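Local coordinates for protein AgaA (Rhizobium radiobacter, PDB 6HLX) that binds the opine agropinic acid as the periplasmic substrate-binding protein of an ABC transporter, serving its import into the bacterium, at residues 92-104 / 390-402. Residues are numbered along the deposited sequence; the frame is centred on the assembly and turned at random.
Sequences PKGKASFRNELSS and SNYYYGGDKLVRT. With G9Z (agropinic acid), chain E; SO4 (sulfate ion), chain U; EDO (1,2-ethanediol), chain B.
The amide of N100 reaches from the short helix 99-102 into the loop 394-401 and uses both its ends there. Its OD1 takes the backbone N-H of K398 at 3.0 Å, the donor standing well above the carbonyl plane, while ND2 gives a hydrogen to G395 O and another to a water. An asparagine suits this place because it can offer a donor and an acceptor to main chain at once. Glycine suits 396, where a CB would jam against the preceding carbonyl O and meet N100 ND2. That same water donates to E101 OE1 and S390 O and lies over one face of the R401 guanidinium. R401, bent at chi3 (-62°), ties the end of helix 388-393 to the loop after it: NE and NH1 go to N391 O, NH1 and NH2 to Y394 O, and NH2 to K398 O (2.9 Å), a flat multiple donor suited to several carbonyls. E101 OE1, 3.6 Å from R401 NE but far out of that plane, adds charge attraction only.

Toward the surface, R99 NH1 forms a salt bridge with D397 OD2 (3.0 Å), in the guanidinium plane and on the anti side of the carboxylate. P92 CA and K398 CB lie over opposite faces, each displaced toward the rim. A turn at chi4 (69°) swings K398 NZ off its extended chain to a water shared with R99 NE; G94 O and A96 O outnumber the protons this water can give. Two further waters join S97 O to T402, one donating to N391 OD1 as well.

T402 O accepts from agropinic acid OAT (2.7 Å), where 390-402 ends in the pocket. Y130 of helix 127-131 touches E101 and N391, helix 79-90 packs on A96, and helix 411-422 on S390, Y393 and Y394. S104 leads into strand 105-110, its backbone bonded to S121 just after strand 115-120 of the same antiparallel sheet.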
loop_
_atom_site.group_PDB
_atom_site.type_symbol
_atom_site.label_atom_id
_atom_site.label_comp_id
_atom_site.label_asym_id
_atom_site.label_seq_id
_atom_site.Cartn_x
_atom_site.Cartn_y
_atom_site.Cartn_z
ATOM N N PRO A 92 17.642 8.872 -8.475
ATOM C CA PRO A 92 17.436 7.727 -9.398
ATOM C C PRO A 92 18.273 6.490 -9.104
ATOM O O PRO A 92 17.947 5.408 -9.601
ATOM C CB PRO A 92 17.781 8.292 -10.784
ATOM C CG PRO A 92 17.845 9.751 -10.623
ATOM C CD PRO A 92 18.208 10.031 -9.189
ATOM N N LYS A 93 19.350 6.646 -8.320
ATOM C CA LYS A 93 20.197 5.521 -7.933
ATOM C C LYS A 93 19.754 4.968 -6.578
ATOM O O LYS A 93 20.320 3.977 -6.105
ATOM C CB LYS A 93 21.680 5.913 -7.940
ATOM C CG LYS A 93 22.144 6.424 -9.299
ATOM C CD LYS A 93 23.653 6.537 -9.393
ATOM C CE LYS A 93 24.081 6.866 -10.804
ATOM N NZ LYS A 93 25.546 7.096 -10.902
ATOM N N GLY A 94 18.691 5.558 -6.010
ATOM C CA GLY A 94 18.150 5.157 -4.718
ATOM C C GLY A 94 17.078 4.084 -4.780
ATOM O O GLY A 94 16.579 3.748 -5.859
ATOM N N LYS A 95 16.671 3.599 -3.611
ATOM C CA LYS A 95 15.692 2.515 -3.535
ATOM C C LYS A 95 14.265 2.980 -3.148
ATOM O O LYS A 95 13.454 2.141 -2.758
ATOM C CB LYS A 95 16.204 1.395 -2.600
ATOM C CG LYS A 95 16.531 1.809 -1.174
ATOM C CD LYS A 95 17.328 0.700 -0.483
ATOM C CE LYS A 95 18.224 1.221 0.608
ATOM N NZ LYS A 95 19.207 0.193 1.048
ATOM N N ALA A 96 13.941 4.285 -3.284
ATOM C CA ALA A 96 12.599 4.753 -2.920
ATOM C C ALA A 96 11.550 4.086 -3.787
ATOM O O ALA A 96 11.629 4.146 -5.027
ATOM C CB ALA A 96 12.504 6.263 -3.060
ATOM N N SER A 97 10.550 3.464 -3.139
ATOM C CA SER A 97 9.491 2.758 -3.868
ATOM C C SER A 97 8.584 3.671 -4.700
ATOM O O SER A 97 7.993 3.184 -5.680
ATOM C CB SER A 97 8.639 1.937 -2.901
ATOM O OG SER A 97 9.462 1.036 -2.170
ATOM N N PHE A 98 8.410 4.956 -4.273
ATOM C CA PHE A 98 7.500 5.878 -4.949
ATOM C C PHE A 98 8.222 6.992 -5.661
ATOM O O PHE A 98 7.642 8.059 -5.898
ATOM C CB PHE A 98 6.431 6.401 -3.979
ATOM C CG PHE A 98 5.528 5.286 -3.499
ATOM C CD1 PHE A 98 4.471 4.835 -4.294
ATOM C CD2 PHE A 98 5.760 4.657 -2.276
ATOM C CE1 PHE A 98 3.650 3.784 -3.869
ATOM C CE2 PHE A 98 4.946 3.598 -1.851
ATOM C CZ PHE A 98 3.907 3.156 -2.661
ATOM N N ARG A 99 9.471 6.732 -6.051
ATOM C CA ARG A 99 10.251 7.738 -6.790
ATOM C C ARG A 99 9.492 8.203 -8.069
ATOM O O ARG A 99 9.480 9.393 -8.374
ATOM C CB ARG A 99 11.627 7.153 -7.192
ATOM C CG ARG A 99 12.394 8.046 -8.177
ATOM C CD ARG A 99 13.847 7.661 -8.302
ATOM N NE ARG A 99 14.042 6.272 -8.736
ATOM C CZ ARG A 99 14.172 5.882 -10.008
ATOM N NH1 ARG A 99 14.086 6.766 -10.994
ATOM N NH2 ARG A 99 14.397 4.606 -10.298
ATOM N N ASN A 100 8.872 7.276 -8.805
ATOM C CA ASN A 100 8.192 7.661 -10.057
ATOM C C ASN A 100 7.118 8.733 -9.822
ATOM O O ASN A 100 6.986 9.679 -10.614
ATOM C CB ASN A 100 7.537 6.442 -10.713
ATOM C CG ASN A 100 7.748 6.361 -12.207
ATOM O OD1 ASN A 100 8.823 6.686 -12.720
ATOM N ND2 ASN A 100 6.729 5.899 -12.942
ATOM N N GLU A 101 6.357 8.562 -8.731
ATOM C CA GLU A 101 5.211 9.427 -8.408
ATOM C C GLU A 101 5.626 10.784 -7.876
ATOM O O GLU A 101 4.903 11.765 -8.070
ATOM C CB GLU A 101 4.243 8.696 -7.468
ATOM C CG GLU A 101 3.632 7.442 -8.102
ATOM C CD GLU A 101 4.542 6.230 -8.242
ATOM O OE1 GLU A 101 4.281 5.366 -9.108
ATOM O OE2 GLU A 101 5.545 6.167 -7.501
ATOM N N LEU A 102 6.796 10.863 -7.226
ATOM C CA LEU A 102 7.263 12.153 -6.712
ATOM C C LEU A 102 8.246 12.822 -7.686
ATOM O O LEU A 102 8.606 13.977 -7.453
ATOM C CB LEU A 102 7.923 11.984 -5.326
ATOM C CG LEU A 102 6.966 11.906 -4.138
ATOM C CD1 LEU A 102 6.366 10.510 -4.003
ATOM C CD2 LEU A 102 7.697 12.233 -2.853
ATOM N N SER A 103 8.644 12.118 -8.802
ATOM C CA SER A 103 9.692 12.567 -9.740
ATOM C C SER A 103 9.415 13.888 -10.470
ATOM O O SER A 103 10.356 14.481 -11.010
ATOM C CB SER A 103 10.035 11.480 -10.767
ATOM O OG SER A 103 8.936 11.265 -11.637
ATOM N N SER A 104 8.164 14.372 -10.453
ATOM C CA SER A 104 7.840 15.668 -11.063
ATOM C C SER A 104 8.402 16.836 -10.238
ATOM O O SER A 104 8.438 17.945 -10.746
ATOM C CB SER A 104 6.343 15.817 -11.270
ATOM O OG SER A 104 5.660 15.628 -10.046
ATOM N N SER A 390 -1.813 6.124 -11.687
ATOM C CA SER A 390 -0.480 6.284 -12.308
ATOM C C SER A 390 0.524 5.302 -11.718
ATOM O O SER A 390 1.359 4.761 -12.437
ATOM C CB SER A 390 0.055 7.695 -12.117
ATOM O OG SER A 390 -0.505 8.563 -13.083
ATOM N N ASN A 391 0.423 5.069 -10.404
ATOM C CA ASN A 391 1.314 4.160 -9.705
ATOM C C ASN A 391 1.225 2.727 -10.285
ATOM O O ASN A 391 2.234 2.026 -10.350
ATOM C CB ASN A 391 1.010 4.196 -8.215
ATOM C CG ASN A 391 1.863 3.277 -7.381
ATOM O OD1 ASN A 391 3.117 3.219 -7.504
ATOM N ND2 ASN A 391 1.199 2.527 -6.532
ATOM N N TYR A 392 0.022 2.338 -10.768
ATOM C CA TYR A 392 -0.237 1.034 -11.381
ATOM C C TYR A 392 0.055 0.977 -12.881
ATOM O O TYR A 392 0.505 -0.056 -13.372
ATOM C CB TYR A 392 -1.729 0.653 -11.153
ATOM C CG TYR A 392 -1.968 0.142 -9.753
ATOM C CD1 TYR A 392 -2.029 1.019 -8.665
ATOM C CD2 TYR A 392 -2.117 -1.216 -9.508
ATOM C CE1 TYR A 392 -2.164 0.541 -7.361
ATOM C CE2 TYR A 392 -2.273 -1.703 -8.208
ATOM C CZ TYR A 392 -2.304 -0.818 -7.141
ATOM O OH TYR A 392 -2.386 -1.319 -5.866
ATOM N N TYR A 393 -0.277 2.053 -13.626
ATOM C CA TYR A 393 -0.285 2.040 -15.100
ATOM C C TYR A 393 0.765 2.840 -15.844
ATOM O O TYR A 393 1.004 2.552 -17.020
ATOM C CB TYR A 393 -1.667 2.530 -15.585
ATOM C CG TYR A 393 -2.765 1.512 -15.353
ATOM C CD1 TYR A 393 -3.432 1.444 -14.132
ATOM C CD2 TYR A 393 -3.138 0.615 -16.356
ATOM C CE1 TYR A 393 -4.420 0.488 -13.897
ATOM C CE2 TYR A 393 -4.142 -0.329 -16.142
ATOM C CZ TYR A 393 -4.767 -0.399 -14.903
ATOM O OH TYR A 393 -5.755 -1.330 -14.676
ATOM N N TYR A 394 1.306 3.905 -15.234
ATOM C CA TYR A 394 2.225 4.790 -15.957
ATOM C C TYR A 394 3.535 4.086 -16.327
ATOM O O TYR A 394 3.957 3.163 -15.639
ATOM C CB TYR A 394 2.551 6.011 -15.082
ATOM C CG TYR A 394 3.018 7.208 -15.884
ATOM C CD1 TYR A 394 2.108 8.009 -16.567
ATOM C CD2 TYR A 394 4.370 7.512 -15.997
ATOM C CE1 TYR A 394 2.530 9.098 -17.325
ATOM C CE2 TYR A 394 4.805 8.600 -16.759
ATOM C CZ TYR A 394 3.874 9.415 -17.388
ATOM O OH TYR A 394 4.276 10.503 -18.129
ATOM N N GLY A 395 4.182 4.570 -17.376
ATOM C CA GLY A 395 5.523 4.137 -17.729
ATOM C C GLY A 395 6.495 4.936 -16.873
ATOM O O GLY A 395 6.572 4.732 -15.654
ATOM N N GLY A 396 7.173 5.912 -17.484
ATOM C CA GLY A 396 8.110 6.761 -16.748
ATOM C C GLY A 396 9.494 6.160 -16.577
ATOM O O GLY A 396 9.836 5.164 -17.229
ATOM N N ASP A 397 10.310 6.765 -15.697
ATOM C CA ASP A 397 11.696 6.307 -15.506
ATOM C C ASP A 397 11.813 5.027 -14.705
ATOM O O ASP A 397 12.716 4.231 -14.956
ATOM C CB ASP A 397 12.562 7.394 -14.854
ATOM C CG ASP A 397 14.050 7.102 -14.979
ATOM O OD1 ASP A 397 14.608 7.321 -16.083
ATOM O OD2 ASP A 397 14.655 6.635 -13.977
ATOM N N LYS A 398 10.940 4.844 -13.718
ATOM C CA LYS A 398 11.000 3.662 -12.840
ATOM C C LYS A 398 9.932 2.664 -13.302
ATOM O O LYS A 398 8.743 2.832 -13.000
ATOM C CB LYS A 398 10.814 4.106 -11.374
ATOM C CG LYS A 398 11.125 2.969 -10.389
ATOM C CD LYS A 398 10.892 3.366 -8.931
ATOM C CE LYS A 398 11.006 2.177 -7.988
ATOM N NZ LYS A 398 12.399 1.672 -7.899
ATOM N N LEU A 399 10.355 1.693 -14.119
ATOM C CA LEU A 399 9.422 0.745 -14.756
ATOM C C LEU A 399 9.134 -0.512 -13.957
ATOM O O LEU A 399 8.303 -1.312 -14.378
ATOM C CB LEU A 399 9.904 0.379 -16.176
ATOM C CG LEU A 399 9.812 1.523 -17.207
ATOM C CD1 LEU A 399 10.504 1.140 -18.537
ATOM C CD2 LEU A 399 8.344 1.930 -17.445
ATOM N N VAL A 400 9.796 -0.684 -12.814
ATOM C CA VAL A 400 9.560 -1.830 -11.925
ATOM C C VAL A 400 9.158 -1.227 -10.588
ATOM O O VAL A 400 9.973 -0.606 -9.924
ATOM C CB VAL A 400 10.772 -2.789 -11.812
ATOM C CG1 VAL A 400 10.494 -3.894 -10.788
ATOM C CG2 VAL A 400 11.112 -3.391 -13.186
ATOM N N ARG A 401 7.887 -1.349 -10.245
ATOM C CA ARG A 401 7.346 -0.753 -9.019
ATOM C C ARG A 401 6.597 -1.796 -8.194
ATOM O O ARG A 401 6.283 -2.875 -8.695
ATOM C CB ARG A 401 6.432 0.450 -9.357
ATOM C CG ARG A 401 7.122 1.491 -10.256
ATOM C CD ARG A 401 6.305 2.758 -10.487
ATOM N NE ARG A 401 5.028 2.519 -11.160
ATOM C CZ ARG A 401 4.833 2.631 -12.475
ATOM N NH1 ARG A 401 3.620 2.471 -12.986
ATOM N NH2 ARG A 401 5.856 2.896 -13.288
ATOM N N THR A 402 6.236 -1.447 -6.950
ATOM C CA THR A 402 5.535 -2.411 -6.099
ATOM C C THR A 402 4.147 -2.823 -6.639
ATOM O O THR A 402 3.730 -3.943 -6.373
ATOM C CB THR A 402 5.362 -1.835 -4.662
ATOM O OG1 THR A 402 4.652 -0.583 -4.744
ATOM C CG2 THR A 402 6.703 -1.680 -3.920
HETATM O OAM G9Z E . 2.134 -6.288 2.966
HETATM C CAB G9Z E . 1.399 -7.177 2.515
HETATM C CAC G9Z E . 1.354 -8.478 3.058
HETATM C CB G9Z E . 0.298 -9.259 2.218
HETATM C CA G9Z E . -0.071 -8.325 1.078
HETATM C C G9Z E . -1.490 -8.175 0.972
HETATM O O G9Z E . -2.067 -7.319 1.697
HETATM N N G9Z E . 0.662 -7.056 1.395
HETATM C CAG G9Z E . 0.503 -5.766 0.620
HETATM C CAH G9Z E . 1.341 -5.807 -0.659
HETATM O OAP G9Z E . 0.808 -6.854 -1.469
HETATM C CAI G9Z E . 1.307 -4.485 -1.432
HETATM O OAQ G9Z E . 1.436 -3.386 -0.493
HETATM C CAJ G9Z E . 2.499 -4.374 -2.441
HETATM O OAR G9Z E . 2.425 -3.115 -3.135
HETATM C CAK G9Z E . 2.658 -5.536 -3.451
HETATM O OAT G9Z E . 3.939 -5.433 -4.103
HETATM C CAL G9Z E . 1.506 -5.602 -4.465
HETATM O OAS G9Z E . 1.643 -6.781 -5.288
HETATM O OXT G9Z E . -2.106 -8.937 0.177
HETATM S S SO4 U . 13.654 0.283 -13.481
HETATM O O1 SO4 U . 14.253 -1.074 -13.636
HETATM O O2 SO4 U . 12.684 0.269 -12.391
HETATM O O3 SO4 U . 14.724 1.230 -13.144
HETATM O O4 SO4 U . 13.046 0.664 -14.751
HETATM C C1 EDO B . 20.535 5.201 -0.957
HETATM O O1 EDO B . 21.559 5.199 -1.937
HETATM C C2 EDO B . 19.424 4.240 -1.397
HETATM O O2 EDO B . 18.166 4.849 -1.151
HETATM O O HOH W 1 13.808 4.272 -6.750
HETATM O O HOH W 2 5.284 1.717 -6.185
HETATM O O HOH W 3 8.243 0.557 -6.182
HETATM O O HOH W 4 14.776 3.908 -12.966
HETATM O O HOH W 5 4.054 5.922 -11.713
#